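Type VI secretion system component (Escherichia coli O6, PDB 2P5Z) is a component of the type VI secretion system, resembles the T4 phage tail proteins gp27 and gp5, and probably forms part of a phage-tail-like injection apparatus. Local coordinates at residues S320-G325 and V343-V348; K314-S319 and E359-A364; W185-T190 and G207-L212; L233-S238 and A337-G342. One frame throughout, in Å; residues are numbered along the deposited sequence.

Contact 1: residues S320-G325 and V343-V348; sequences SLLMPG and VLITGV
Pro324 and Gly325 pack on Ile345 and Val348 in a buried loop-on-strand contact: segment 320-325 leads into strand 326-330 and meets the antiparallel neighbour of that strand, 343-353, at its classic beta bulge. Thr346 and Gly347 make the bulge, both facing Thr363 of strand 359-366, and the Thr346 hydroxyl is hydrogen-bonded to that of Thr363. Across the contact the polar link is a backbone hydrogen bond, Gly325 N to Ile345 O at 3.0 Å, almost straight at 169°. The same oxygen takes a CA-H...O approach from Pro324 CA at 3.4 Å, so it is met by two consecutive residues of the loop.

Apolar groups fill in around this. Ile345 turns toward the loop with CG1 anti to the carbonyl carbon (chi1 -51°), which leaves CG2 anti to the backbone N. Its CB and CG2 pack on a loop carbonyl: Met323 O lies 3.3 Å from Ile345 CB and almost as near to CG2. The other branch runs on to Ile345 CD1, which meets Leu322 CD2 at 4.3 Å, next to Phe362. On the far side of the bulge the proline ring and the Val348 side chain cross at about a right angle, Pro324 CD against Val348 CG2 at 4.0 Å. Gly325 O accepts from the backbone N of Glu209, and Leu344 CD2 lies beside that oxygen, 3.4 Å away.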
loop_
_atom_site.group_PDB
_atom_site.type_symbol
_atom_site.label_atom_id
_atom_site.label_comp_id
_atom_site.label_asym_id
_atom_site.label_seq_id
_atom_site.Cartn_x
_atom_site.Cartn_y
_atom_site.Cartn_z
ATOM N N SER A 320 -5.008 31.718 -16.023
ATOM C CA SER A 320 -4.941 31.802 -14.575
ATOM C C SER A 320 -6.341 31.676 -14.006
ATOM O O SER A 320 -6.527 31.580 -12.791
ATOM C CB SER A 320 -4.395 33.158 -14.189
ATOM O OG SER A 320 -5.243 34.176 -14.698
ATOM N N LEU A 321 -7.322 31.720 -14.898
ATOM C CA LEU A 321 -8.711 31.573 -14.531
ATOM C C LEU A 321 -9.120 30.099 -14.420
ATOM O O LEU A 321 -10.079 29.775 -13.712
ATOM C CB LEU A 321 -9.598 32.300 -15.545
ATOM C CG LEU A 321 -9.692 33.824 -15.402
ATOM C CD1 LEU A 321 -10.569 34.418 -16.498
ATOM C CD2 LEU A 321 -10.216 34.219 -14.017
ATOM N N LEU A 322 -8.384 29.220 -15.106
ATOM C CA LEU A 322 -8.732 27.799 -15.205
ATOM C C LEU A 322 -8.569 27.058 -13.873
ATOM O O LEU A 322 -7.506 27.086 -13.244
ATOM C CB LEU A 322 -7.918 27.116 -16.307
ATOM C CG LEU A 322 -8.674 26.036 -17.086
ATOM C CD1 LEU A 322 -9.561 26.679 -18.126
ATOM C CD2 LEU A 322 -7.734 25.069 -17.764
ATOM N N MET A 323 -9.640 26.387 -13.463
ATOM C CA MET A 323 -9.803 25.943 -12.089
ATOM C C MET A 323 -10.721 24.734 -12.092
ATOM O O MET A 323 -11.562 24.616 -12.978
ATOM C CB MET A 323 -10.504 27.057 -11.328
ATOM C CG MET A 323 -9.936 27.371 -9.979
ATOM S SD MET A 323 -10.996 28.569 -9.148
ATOM C CE MET A 323 -11.428 29.699 -10.472
ATOM N N PRO A 324 -10.571 23.835 -11.102
ATOM C CA PRO A 324 -11.579 22.814 -10.860
ATOM C C PRO A 324 -12.964 23.401 -10.563
ATOM O O PRO A 324 -13.098 24.337 -9.765
ATOM C CB PRO A 324 -11.044 22.097 -9.624
ATOM C CG PRO A 324 -9.596 22.283 -9.693
ATOM C CD PRO A 324 -9.433 23.683 -10.180
ATOM N N GLY A 325 -13.979 22.852 -11.218
ATOM C CA GLY A 325 -15.336 23.345 -11.075
ATOM C C GLY A 325 -15.807 24.088 -12.306
ATOM O O GLY A 325 -17.008 24.168 -12.566
ATOM N N VAL A 343 -16.090 20.786 -21.518
ATOM C CA VAL A 343 -15.508 19.848 -20.564
ATOM C C VAL A 343 -15.514 20.439 -19.172
ATOM O O VAL A 343 -15.432 21.655 -19.007
ATOM C CB VAL A 343 -14.063 19.390 -20.951
ATOM C CG1 VAL A 343 -14.003 18.932 -22.399
ATOM C CG2 VAL A 343 -13.010 20.481 -20.692
ATOM N N LEU A 344 -15.642 19.577 -18.169
ATOM C CA LEU A 344 -15.667 20.029 -16.784
ATOM C C LEU A 344 -14.324 19.718 -16.191
ATOM O O LEU A 344 -13.910 18.565 -16.186
ATOM C CB LEU A 344 -16.760 19.307 -16.000
ATOM C CG LEU A 344 -17.078 19.637 -14.528
ATOM C CD1 LEU A 344 -16.310 18.756 -13.542
ATOM C CD2 LEU A 344 -16.928 21.132 -14.184
ATOM N N ILE A 345 -13.658 20.747 -15.684
ATOM C CA ILE A 345 -12.348 20.587 -15.084
ATOM C C ILE A 345 -12.484 19.951 -13.719
ATOM O O ILE A 345 -13.141 20.507 -12.839
ATOM C CB ILE A 345 -11.647 21.940 -14.887
ATOM C CG1 ILE A 345 -11.661 22.765 -16.186
ATOM C CG2 ILE A 345 -10.235 21.735 -14.304
ATOM C CD1 ILE A 345 -10.867 22.162 -17.353
ATOM N N THR A 346 -11.854 18.789 -13.559
ATOM C CA THR A 346 -11.845 18.079 -12.295
ATOM C C THR A 346 -10.572 18.321 -11.505
ATOM O O THR A 346 -10.565 18.130 -10.294
ATOM C CB THR A 346 -12.005 16.564 -12.486
ATOM O OG1 THR A 346 -10.891 16.049 -13.229
ATOM C CG2 THR A 346 -13.297 16.258 -13.233
ATOM N N GLY A 347 -9.490 18.714 -12.175
ATOM C CA GLY A 347 -8.205 18.854 -11.501
ATOM C C GLY A 347 -7.211 19.683 -12.292
ATOM O O GLY A 347 -7.299 19.727 -13.510
ATOM N N VAL A 348 -6.304 20.383 -11.599
ATOM C CA VAL A 348 -5.169 21.066 -12.226
ATOM C C VAL A 348 -3.868 20.857 -11.440
ATOM O O VAL A 348 -3.869 20.807 -10.211
ATOM C CB VAL A 348 -5.388 22.597 -12.432
ATOM C CG1 VAL A 348 -6.593 22.895 -13.315
ATOM C CG2 VAL A 348 -5.535 23.318 -11.112
#

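Contact 2: residues K314-S319 and E359-A364; sequences KGQSTS and ELTFTA
Phe362 lays its ring against Gly315, and the rest of this antiparallel strand pair is organised around it. Its CG sits between backbone N and carbonyl carbon (chi1 68°), and from there the ring leans across onto strand 314-317. Gly315 CA stands over one face, 3.9 Å from the ring centroid and 24° off the normal, a CH-pi contact for which the bare glycine leaves room. Gly315 and Phe362 are a hydrogen-bonded pair, with Phe362 N to Gly315 O at 2.9 Å and a weak return bond; Ser317 and Leu360 are the next such pair, joined both ways. Leu360 CD1 and CD2 reach Ser317 CB, the nearer at 3.9 Å.

The opposite face carries the polar chains. Lys314 runs side by side with Thr363, and Gln316 with Thr361, CG to CG2 at 3.8 Å. The Gln316 amide stretches on to Glu359, with NE2 3.3 Å from OE1 and the two flat groups 38° apart. Strand 314-317 ends in an ST turn, Ser319 N bonding to Ser317 OG, which is also hydrogen-bonded to Ala229 O. That strand's other edge pairs with strand 230-237, and 359-364 pairs with 343-353; Leu322 packs on Leu360 and Phe362, Ile345 and Val348 on Phe362.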
loop_
_atom_site.group_PDB
_atom_site.type_symbol
_atom_site.label_atom_id
_atom_site.label_comp_id
_atom_site.label_asym_id
_atom_site.label_seq_id
_atom_site.Cartn_x
_atom_site.Cartn_y
_atom_site.Cartn_z
ATOM N N LYS A 314 -7.477 15.364 -20.832
ATOM C CA LYS A 314 -6.355 16.142 -20.328
ATOM C C LYS A 314 -5.910 17.268 -21.260
ATOM O O LYS A 314 -6.334 17.357 -22.415
ATOM C CB LYS A 314 -5.173 15.251 -19.992
ATOM C CG LYS A 314 -5.371 14.349 -18.795
ATOM C CD LYS A 314 -4.025 13.962 -18.204
ATOM C CE LYS A 314 -4.082 12.581 -17.557
ATOM N NZ LYS A 314 -4.428 11.518 -18.570
ATOM N N GLY A 315 -5.050 18.135 -20.752
ATOM C CA GLY A 315 -4.591 19.269 -21.528
ATOM C C GLY A 315 -3.657 20.191 -20.768
ATOM O O GLY A 315 -3.371 19.966 -19.595
ATOM N N GLN A 316 -3.180 21.228 -21.455
ATOM C CA GLN A 316 -2.285 22.218 -20.863
ATOM C C GLN A 316 -2.781 23.616 -21.136
ATOM O O GLN A 316 -3.494 23.841 -22.114
ATOM C CB GLN A 316 -0.874 22.061 -21.395
ATOM C CG GLN A 316 -0.035 21.174 -20.547
ATOM C CD GLN A 316 1.104 20.591 -21.313
ATOM O OE1 GLN A 316 0.904 19.980 -22.365
ATOM N NE2 GLN A 316 2.315 20.754 -20.798
ATOM N N SER A 317 -2.404 24.551 -20.266
ATOM C CA SER A 317 -2.885 25.916 -20.372
ATOM C C SER A 317 -2.017 26.942 -19.644
ATOM O O SER A 317 -1.167 26.591 -18.801
ATOM C CB SER A 317 -4.315 26.029 -19.860
ATOM O OG SER A 317 -4.845 27.301 -20.186
ATOM N N THR A 318 -2.252 28.212 -19.989
ATOM C CA THR A 318 -1.621 29.357 -19.328
ATOM C C THR A 318 -2.663 30.246 -18.662
ATOM O O THR A 318 -2.309 31.241 -18.028
ATOM C CB THR A 318 -0.819 30.252 -20.325
ATOM O OG1 THR A 318 -1.657 30.632 -21.433
ATOM C CG2 THR A 318 0.414 29.542 -20.831
ATOM N N SER A 319 -3.940 29.915 -18.850
ATOM C CA SER A 319 -5.038 30.631 -18.192
ATOM C C SER A 319 -4.954 30.563 -16.669
ATOM O O SER A 319 -4.846 29.498 -16.095
ATOM C CB SER A 319 -6.390 30.086 -18.640
ATOM O OG SER A 319 -7.423 30.600 -17.815
ATOM N N GLU A 359 2.162 27.876 -16.072
ATOM C CA GLU A 359 1.675 26.792 -16.906
ATOM C C GLU A 359 0.909 25.819 -16.019
ATOM O O GLU A 359 1.315 25.565 -14.881
ATOM C CB GLU A 359 2.867 26.086 -17.555
ATOM C CG GLU A 359 2.501 25.072 -18.620
ATOM C CD GLU A 359 3.670 24.731 -19.515
ATOM O OE1 GLU A 359 3.596 23.695 -20.207
ATOM O OE2 GLU A 359 4.658 25.501 -19.529
ATOM N N LEU A 360 -0.192 25.275 -16.528
ATOM C CA LEU A 360 -0.899 24.217 -15.806
ATOM C C LEU A 360 -1.288 23.039 -16.677
ATOM O O LEU A 360 -1.643 23.228 -17.828
ATOM C CB LEU A 360 -2.111 24.762 -15.016
ATOM C CG LEU A 360 -3.498 25.275 -15.443
ATOM C CD1 LEU A 360 -3.380 26.588 -16.152
ATOM C CD2 LEU A 360 -4.358 24.289 -16.260
ATOM N N THR A 361 -1.221 21.826 -16.140
ATOM C CA THR A 361 -1.847 20.681 -16.794
ATOM C C THR A 361 -3.210 20.455 -16.114
ATOM O O THR A 361 -3.316 20.592 -14.898
ATOM C CB THR A 361 -0.990 19.402 -16.682
ATOM O OG1 THR A 361 -0.956 18.974 -15.317
ATOM C CG2 THR A 361 0.449 19.651 -17.136
ATOM N N PHE A 362 -4.252 20.137 -16.880
ATOM C CA PHE A 362 -5.540 19.851 -16.271
ATOM C C PHE A 362 -6.081 18.460 -16.578
ATOM O O PHE A 362 -5.829 17.932 -17.641
ATOM C CB PHE A 362 -6.574 20.920 -16.623
ATOM C CG PHE A 362 -6.983 20.955 -18.075
ATOM C CD1 PHE A 362 -8.043 20.177 -18.546
ATOM C CD2 PHE A 362 -6.346 21.818 -18.970
ATOM C CE1 PHE A 362 -8.440 20.233 -19.886
ATOM C CE2 PHE A 362 -6.746 21.887 -20.307
ATOM C CZ PHE A 362 -7.788 21.091 -20.766
ATOM N N THR A 363 -6.832 17.871 -15.652
ATOM C CA THR A 363 -7.636 16.682 -15.974
ATOM C C THR A 363 -9.066 17.176 -16.077
ATOM O O THR A 363 -9.378 18.248 -15.560
ATOM C CB THR A 363 -7.520 15.542 -14.930
ATOM O OG1 THR A 363 -7.971 16.020 -13.657
ATOM C CG2 THR A 363 -6.086 15.079 -14.786
ATOM N N ALA A 364 -9.922 16.419 -16.757
ATOM C CA ALA A 364 -11.286 16.866 -17.022
ATOM C C ALA A 364 -12.208 15.716 -17.432
ATOM O O ALA A 364 -11.756 14.599 -17.716
ATOM C CB ALA A 364 -11.288 17.946 -18.110
#

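Contact 3: residues W185-T190 and G207-L212; sequences WFRFAT and GYERGL
Arg187 reaches from strand 185-191 to Glu209, joining that strand's small sheet to the start of strand 209-214. Its CB points toward the partner segment, and CG takes the position between backbone N and carbonyl carbon (chi1 71°), from which the chain runs out extended to NE. CD packs against Gly325 CA, in the loop that precedes strand 326-330. Arg187 NE then comes to 3.9 Å from Gly207 O. At the tip the guanidinium approaches the carboxylate obliquely, the two planes 50° apart. Glu209 OE2 lies 3.4 Å from Arg187 NH2, a salt bridge, and 3.6 Å from NH1 of Arg187, so one oxygen faces both terminal nitrogens without lining up squarely with either. Glu209 meets it at about a right angle on an extended chain. A long, weak ion pair to Glu200 gives NH2 a second acidic neighbour.

Two residues back, Trp185 makes the apolar half of the contact. Its CZ2 comes near the plane of the Tyr208 ring at the edge, 3.7 Å from CE1, an oblique aromatic pair with planes inclined at 42°. Tyr208 OH is hydrogen-bonded to Tyr373 N, and the ring of Tyr373 in turn meets Trp185 edge-to-face. Strand 185-191 is an outer strand of its three-stranded sheet and pairs antiparallel with 196-202, while Glu209 is hydrogen-bonded through its backbone to Gly325, at the entry to strand 326-330.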
loop_
_atom_site.group_PDB
_atom_site.type_symbol
_atom_site.label_atom_id
_atom_site.label_comp_id
_atom_site.label_asym_id
_atom_site.label_seq_id
_atom_site.Cartn_x
_atom_site.Cartn_y
_atom_site.Cartn_z
ATOM N N TRP A 185 -20.162 16.462 -4.003
ATOM C CA TRP A 185 -18.812 16.925 -4.232
ATOM C C TRP A 185 -18.627 18.363 -3.814
ATOM O O TRP A 185 -19.595 19.111 -3.658
ATOM C CB TRP A 185 -18.403 16.740 -5.690
ATOM C CG TRP A 185 -19.307 17.353 -6.696
ATOM C CD1 TRP A 185 -20.412 16.781 -7.257
ATOM C CD2 TRP A 185 -19.163 18.633 -7.309
ATOM N NE1 TRP A 185 -20.982 17.639 -8.170
ATOM C CE2 TRP A 185 -20.234 18.785 -8.222
ATOM C CE3 TRP A 185 -18.247 19.677 -7.167
ATOM C CZ2 TRP A 185 -20.407 19.934 -8.999
ATOM C CZ3 TRP A 185 -18.421 20.833 -7.948
ATOM C CH2 TRP A 185 -19.493 20.946 -8.848
ATOM N N PHE A 186 -17.373 18.744 -3.638
ATOM C CA PHE A 186 -17.076 20.119 -3.319
ATOM C C PHE A 186 -15.928 20.762 -4.113
ATOM O O PHE A 186 -15.049 20.078 -4.657
ATOM C CB PHE A 186 -16.863 20.300 -1.812
ATOM C CG PHE A 186 -15.751 19.477 -1.230
ATOM C CD1 PHE A 186 -15.976 18.172 -0.806
ATOM C CD2 PHE A 186 -14.486 20.027 -1.053
ATOM C CE1 PHE A 186 -14.947 17.418 -0.228
ATOM C CE2 PHE A 186 -13.440 19.279 -0.478
ATOM C CZ PHE A 186 -13.684 17.982 -0.037
ATOM N N ARG A 187 -15.950 22.090 -4.142
ATOM C CA ARG A 187 -14.830 22.864 -4.614
ATOM C C ARG A 187 -14.611 24.062 -3.715
ATOM O O ARG A 187 -15.453 24.391 -2.879
ATOM C CB ARG A 187 -15.067 23.344 -6.043
ATOM C CG ARG A 187 -16.107 24.419 -6.201
ATOM C CD ARG A 187 -16.483 24.487 -7.656
ATOM N NE ARG A 187 -17.508 25.480 -7.927
ATOM C CZ ARG A 187 -17.256 26.753 -8.195
ATOM N NH1 ARG A 187 -15.999 27.198 -8.227
ATOM N NH2 ARG A 187 -18.268 27.578 -8.425
ATOM N N PHE A 188 -13.482 24.728 -3.915
ATOM C CA PHE A 188 -13.153 25.904 -3.148
ATOM C C PHE A 188 -13.376 27.144 -3.991
ATOM O O PHE A 188 -13.240 27.105 -5.209
ATOM C CB PHE A 188 -11.728 25.801 -2.633
ATOM C CG PHE A 188 -11.550 24.723 -1.617
ATOM C CD1 PHE A 188 -11.676 24.999 -0.268
ATOM C CD2 PHE A 188 -11.287 23.422 -2.004
ATOM C CE1 PHE A 188 -11.535 24.008 0.664
ATOM C CE2 PHE A 188 -11.149 22.420 -1.068
ATOM C CZ PHE A 188 -11.269 22.718 0.269
ATOM N N ALA A 189 -13.777 28.234 -3.346
ATOM C CA ALA A 189 -14.005 29.492 -4.046
ATOM C C ALA A 189 -13.545 30.600 -3.138
ATOM O O ALA A 189 -13.297 30.375 -1.954
ATOM C CB ALA A 189 -15.476 29.658 -4.405
ATOM N N THR A 190 -13.422 31.800 -3.685
ATOM C CA THR A 190 -12.852 32.909 -2.938
ATOM C C THR A 190 -13.924 33.953 -2.640
ATOM O O THR A 190 -14.746 34.276 -3.495
ATOM C CB THR A 190 -11.632 33.477 -3.701
ATOM O OG1 THR A 190 -10.580 32.495 -3.669
ATOM C CG2 THR A 190 -11.129 34.829 -3.108
ATOM N N GLY A 207 -23.917 22.874 -10.448
ATOM C CA GLY A 207 -22.868 23.432 -9.615
ATOM C C GLY A 207 -21.661 23.887 -10.393
ATOM O O GLY A 207 -20.778 24.557 -9.850
ATOM N N TYR A 208 -21.635 23.515 -11.672
ATOM C CA TYR A 208 -20.526 23.825 -12.564
ATOM C C TYR A 208 -20.533 25.310 -12.870
ATOM O O TYR A 208 -21.589 25.925 -12.966
ATOM C CB TYR A 208 -20.659 23.074 -13.891
ATOM C CG TYR A 208 -20.681 21.556 -13.839
ATOM C CD1 TYR A 208 -20.340 20.848 -12.693
ATOM C CD2 TYR A 208 -21.004 20.828 -14.982
ATOM C CE1 TYR A 208 -20.355 19.451 -12.686
ATOM C CE2 TYR A 208 -21.009 19.436 -14.992
ATOM C CZ TYR A 208 -20.685 18.752 -13.846
ATOM O OH TYR A 208 -20.700 17.368 -13.862
ATOM N N GLU A 209 -19.355 25.893 -13.013
ATOM C CA GLU A 209 -19.283 27.296 -13.358
ATOM C C GLU A 209 -19.064 27.482 -14.861
ATOM O O GLU A 209 -18.113 26.954 -15.439
ATOM C CB GLU A 209 -18.201 27.992 -12.548
ATOM C CG GLU A 209 -18.257 29.495 -12.666
ATOM C CD GLU A 209 -17.202 30.170 -11.832
ATOM O OE1 GLU A 209 -16.748 31.264 -12.236
ATOM O OE2 GLU A 209 -16.821 29.599 -10.784
ATOM N N ARG A 210 -19.969 28.230 -15.480
ATOM C CA ARG A 210 -19.938 28.487 -16.918
ATOM C C ARG A 210 -19.610 29.966 -17.172
ATOM O O ARG A 210 -20.014 30.829 -16.395
ATOM C CB ARG A 210 -21.293 28.107 -17.530
ATOM C CG ARG A 210 -21.512 26.611 -17.647
ATOM C CD ARG A 210 -22.990 26.264 -17.569
ATOM N NE ARG A 210 -23.306 25.073 -18.359
ATOM C CZ ARG A 210 -23.874 25.099 -19.566
ATOM N NH1 ARG A 210 -24.205 26.258 -20.128
ATOM N NH2 ARG A 210 -24.120 23.964 -20.209
ATOM N N GLY A 211 -18.858 30.269 -18.230
ATOM C CA GLY A 211 -18.295 29.275 -19.135
ATOM C C GLY A 211 -17.248 29.895 -20.031
ATOM O O GLY A 211 -17.583 30.555 -21.013
ATOM N N LEU A 212 -15.981 29.686 -19.679
ATOM C CA LEU A 212 -14.849 30.157 -20.469
ATOM C C LEU A 212 -14.781 29.464 -21.816
ATOM O O LEU A 212 -15.239 28.325 -21.977
ATOM C CB LEU A 212 -13.533 29.897 -19.742
ATOM C CG LEU A 212 -13.256 30.602 -18.422
ATOM C CD1 LEU A 212 -11.770 30.524 -18.138
ATOM C CD2 LEU A 212 -13.716 32.052 -18.472
#

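Contact 4: residues L233-S238 and A337-G342; sequences LNTAYS and AVFRKG
Leu233 and Phe339 reach for each other from opposite directions, each with CG anti to its carbonyl carbon (chi1 -57° and -66°), which sends the leucine methyls off strand 230-237 and the ring off helix 337-341 to meet between them. Leu233 CD1 settles over one face of the Phe339 ring, 3.7 Å from its centroid and 17° off the normal, a CH-pi contact offset toward the rim; Leu233 CD2 follows beside Phe339 CE1 at 3.9 Å. The ring's rim points on toward the strand backbone, where Asn234 O lies at the edge, near the ring plane, 3.6 Å from Phe339 CZ. Thr235 CG2 comes up obliquely, 4.2 Å from Phe339 CE2.

One residue earlier, Val338 meets the end of Tyr237, CG1 to OH at 3.8 Å. Thr235 OG1 is hydrogen-bonded to His96 N of the second subunit and Asn234 ND2 to Gly232 O, and residues 235-237 extend the sheet into that second subunit by an antiparallel ladder. The helix therefore covers a strand that is part of the subunit interface. Across the contact the grip is dispersive, with a probable electrostatic contribution from the Asn234 carbonyl facing the slightly positive rim of Phe339.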
loop_
_atom_site.group_PDB
_atom_site.type_symbol
_atom_site.label_atom_id
_atom_site.label_comp_id
_atom_site.label_asym_id
_atom_site.label_seq_id
_atom_site.Cartn_x
_atom_site.Cartn_y
_atom_site.Cartn_z
ATOM N N LEU A 233 -3.886 18.954 -25.965
ATOM C CA LEU A 233 -5.092 18.222 -25.625
ATOM C C LEU A 233 -4.972 16.740 -25.926
ATOM O O LEU A 233 -4.448 16.351 -26.972
ATOM C CB LEU A 233 -6.313 18.797 -26.335
ATOM C CG LEU A 233 -6.638 20.273 -26.102
ATOM C CD1 LEU A 233 -7.998 20.629 -26.689
ATOM C CD2 LEU A 233 -6.604 20.645 -24.623
ATOM N N ASN A 234 -5.449 15.928 -24.982
ATOM C CA ASN A 234 -5.420 14.478 -25.105
ATOM C C ASN A 234 -6.535 13.774 -24.311
ATOM O O ASN A 234 -7.127 14.353 -23.391
ATOM C CB ASN A 234 -4.053 13.943 -24.713
ATOM C CG ASN A 234 -3.746 14.150 -23.253
ATOM O OD1 ASN A 234 -3.914 13.240 -22.450
ATOM N ND2 ASN A 234 -3.287 15.348 -22.897
ATOM N N THR A 235 -6.835 12.534 -24.695
ATOM C CA THR A 235 -7.937 11.797 -24.117
ATOM C C THR A 235 -7.468 10.445 -23.677
ATOM O O THR A 235 -6.425 9.973 -24.115
ATOM C CB THR A 235 -9.030 11.480 -25.123
ATOM O OG1 THR A 235 -8.490 10.595 -26.099
ATOM C CG2 THR A 235 -9.625 12.725 -25.780
ATOM N N ALA A 236 -8.262 9.820 -22.813
ATOM C CA ALA A 236 -8.000 8.469 -22.337
ATOM C C ALA A 236 -9.340 7.826 -22.037
ATOM O O ALA A 236 -10.215 8.445 -21.421
ATOM C CB ALA A 236 -7.123 8.480 -21.090
ATOM N N TYR A 237 -9.511 6.600 -22.504
ATOM C CA TYR A 237 -10.762 5.886 -22.332
ATOM C C TYR A 237 -10.389 4.492 -21.977
ATOM O O TYR A 237 -9.464 3.919 -22.552
ATOM C CB TYR A 237 -11.583 5.863 -23.609
ATOM C CG TYR A 237 -12.158 7.191 -24.022
ATOM C CD1 TYR A 237 -11.412 8.097 -24.786
ATOM C CD2 TYR A 237 -13.462 7.527 -23.708
ATOM C CE1 TYR A 237 -11.954 9.314 -25.187
ATOM C CE2 TYR A 237 -14.008 8.740 -24.118
ATOM C CZ TYR A 237 -13.245 9.624 -24.844
ATOM O OH TYR A 237 -13.790 10.823 -25.234
ATOM N N SER A 238 -11.093 3.940 -21.005
ATOM C CA SER A 238 -10.707 2.656 -20.470
ATOM C C SER A 238 -11.909 1.749 -20.433
ATOM O O SER A 238 -13.027 2.173 -20.734
ATOM C CB SER A 238 -10.119 2.827 -19.071
ATOM O OG SER A 238 -9.186 1.794 -18.811
ATOM N N ALA A 337 -13.399 16.275 -30.593
ATOM C CA ALA A 337 -14.824 16.625 -30.545
ATOM C C ALA A 337 -15.351 16.970 -29.156
ATOM O O ALA A 337 -16.131 17.913 -29.021
ATOM C CB ALA A 337 -15.668 15.511 -31.177
ATOM N N VAL A 338 -14.899 16.222 -28.144
ATOM C CA VAL A 338 -15.325 16.404 -26.750
ATOM C C VAL A 338 -15.002 17.782 -26.198
ATOM O O VAL A 338 -15.817 18.373 -25.489
ATOM C CB VAL A 338 -14.706 15.350 -25.798
ATOM C CG1 VAL A 338 -15.627 14.154 -25.642
ATOM C CG2 VAL A 338 -13.312 14.916 -26.267
ATOM N N PHE A 339 -13.824 18.294 -26.548
ATOM C CA PHE A 339 -13.371 19.606 -26.091
ATOM C C PHE A 339 -14.153 20.754 -26.728
ATOM O O PHE A 339 -14.174 21.867 -26.199
ATOM C CB PHE A 339 -11.893 19.803 -26.404
ATOM C CG PHE A 339 -10.973 18.892 -25.651
ATOM C CD1 PHE A 339 -10.560 19.209 -24.365
ATOM C CD2 PHE A 339 -10.468 17.741 -26.255
ATOM C CE1 PHE A 339 -9.688 18.377 -23.682
ATOM C CE2 PHE A 339 -9.585 16.903 -25.577
ATOM C CZ PHE A 339 -9.196 17.218 -24.290
ATOM N N ARG A 340 -14.775 20.491 -27.873
ATOM C CA ARG A 340 -15.621 21.492 -28.504
ATOM C C ARG A 340 -17.019 21.497 -27.881
ATOM O O ARG A 340 -17.649 22.556 -27.797
ATOM C CB ARG A 340 -15.665 21.306 -30.027
ATOM C CG ARG A 340 -14.311 21.564 -30.729
ATOM C CD ARG A 340 -14.467 21.896 -32.223
ATOM N NE ARG A 340 -15.199 20.860 -32.950
ATOM C CZ ARG A 340 -14.631 19.821 -33.555
ATOM N NH1 ARG A 340 -13.310 19.671 -33.536
ATOM N NH2 ARG A 340 -15.384 18.930 -34.183
ATOM N N LYS A 341 -17.479 20.324 -27.425
ATOM C CA LYS A 341 -18.768 20.192 -26.714
ATOM C C LYS A 341 -18.778 20.936 -25.380
ATOM O O LYS A 341 -19.784 21.529 -25.003
ATOM C CB LYS A 341 -19.112 18.726 -26.423
ATOM C CG LYS A 341 -19.023 17.760 -27.588
ATOM C CD LYS A 341 -20.155 17.909 -28.581
ATOM C CE LYS A 341 -19.982 16.919 -29.717
ATOM N NZ LYS A 341 -21.090 17.044 -30.697
ATOM N N GLY A 342 -17.658 20.894 -24.667
ATOM C CA GLY A 342 -17.581 21.444 -23.314
ATOM C C GLY A 342 -17.050 20.400 -22.346
ATOM O O GLY A 342 -17.465 19.240 -22.373
#

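Overall arrangement
The four contacts gather on one side of the chain's centre in the phage-hub-like part of the protein. Contacts 1 and 2 have centres about 8 Å apart and share the neighbouring strands 343-353 and 359-366. Contact 3 comes first along the chain and lies about 8 Å, centre to centre, from contact 1, which it touches. Contact 4 lies about 13 Å from contact 2, centre to centre: its strand 230-237 pairs with 311-317, and its helix runs directly into strand 343-353. Its segments alternate along the chain with those of contacts 1 and 2. Contacts 3 and 4, about 20 Å apart between centres, do not touch. Together they tie the small sheet of 185-191 through the central strands to the subunit interface.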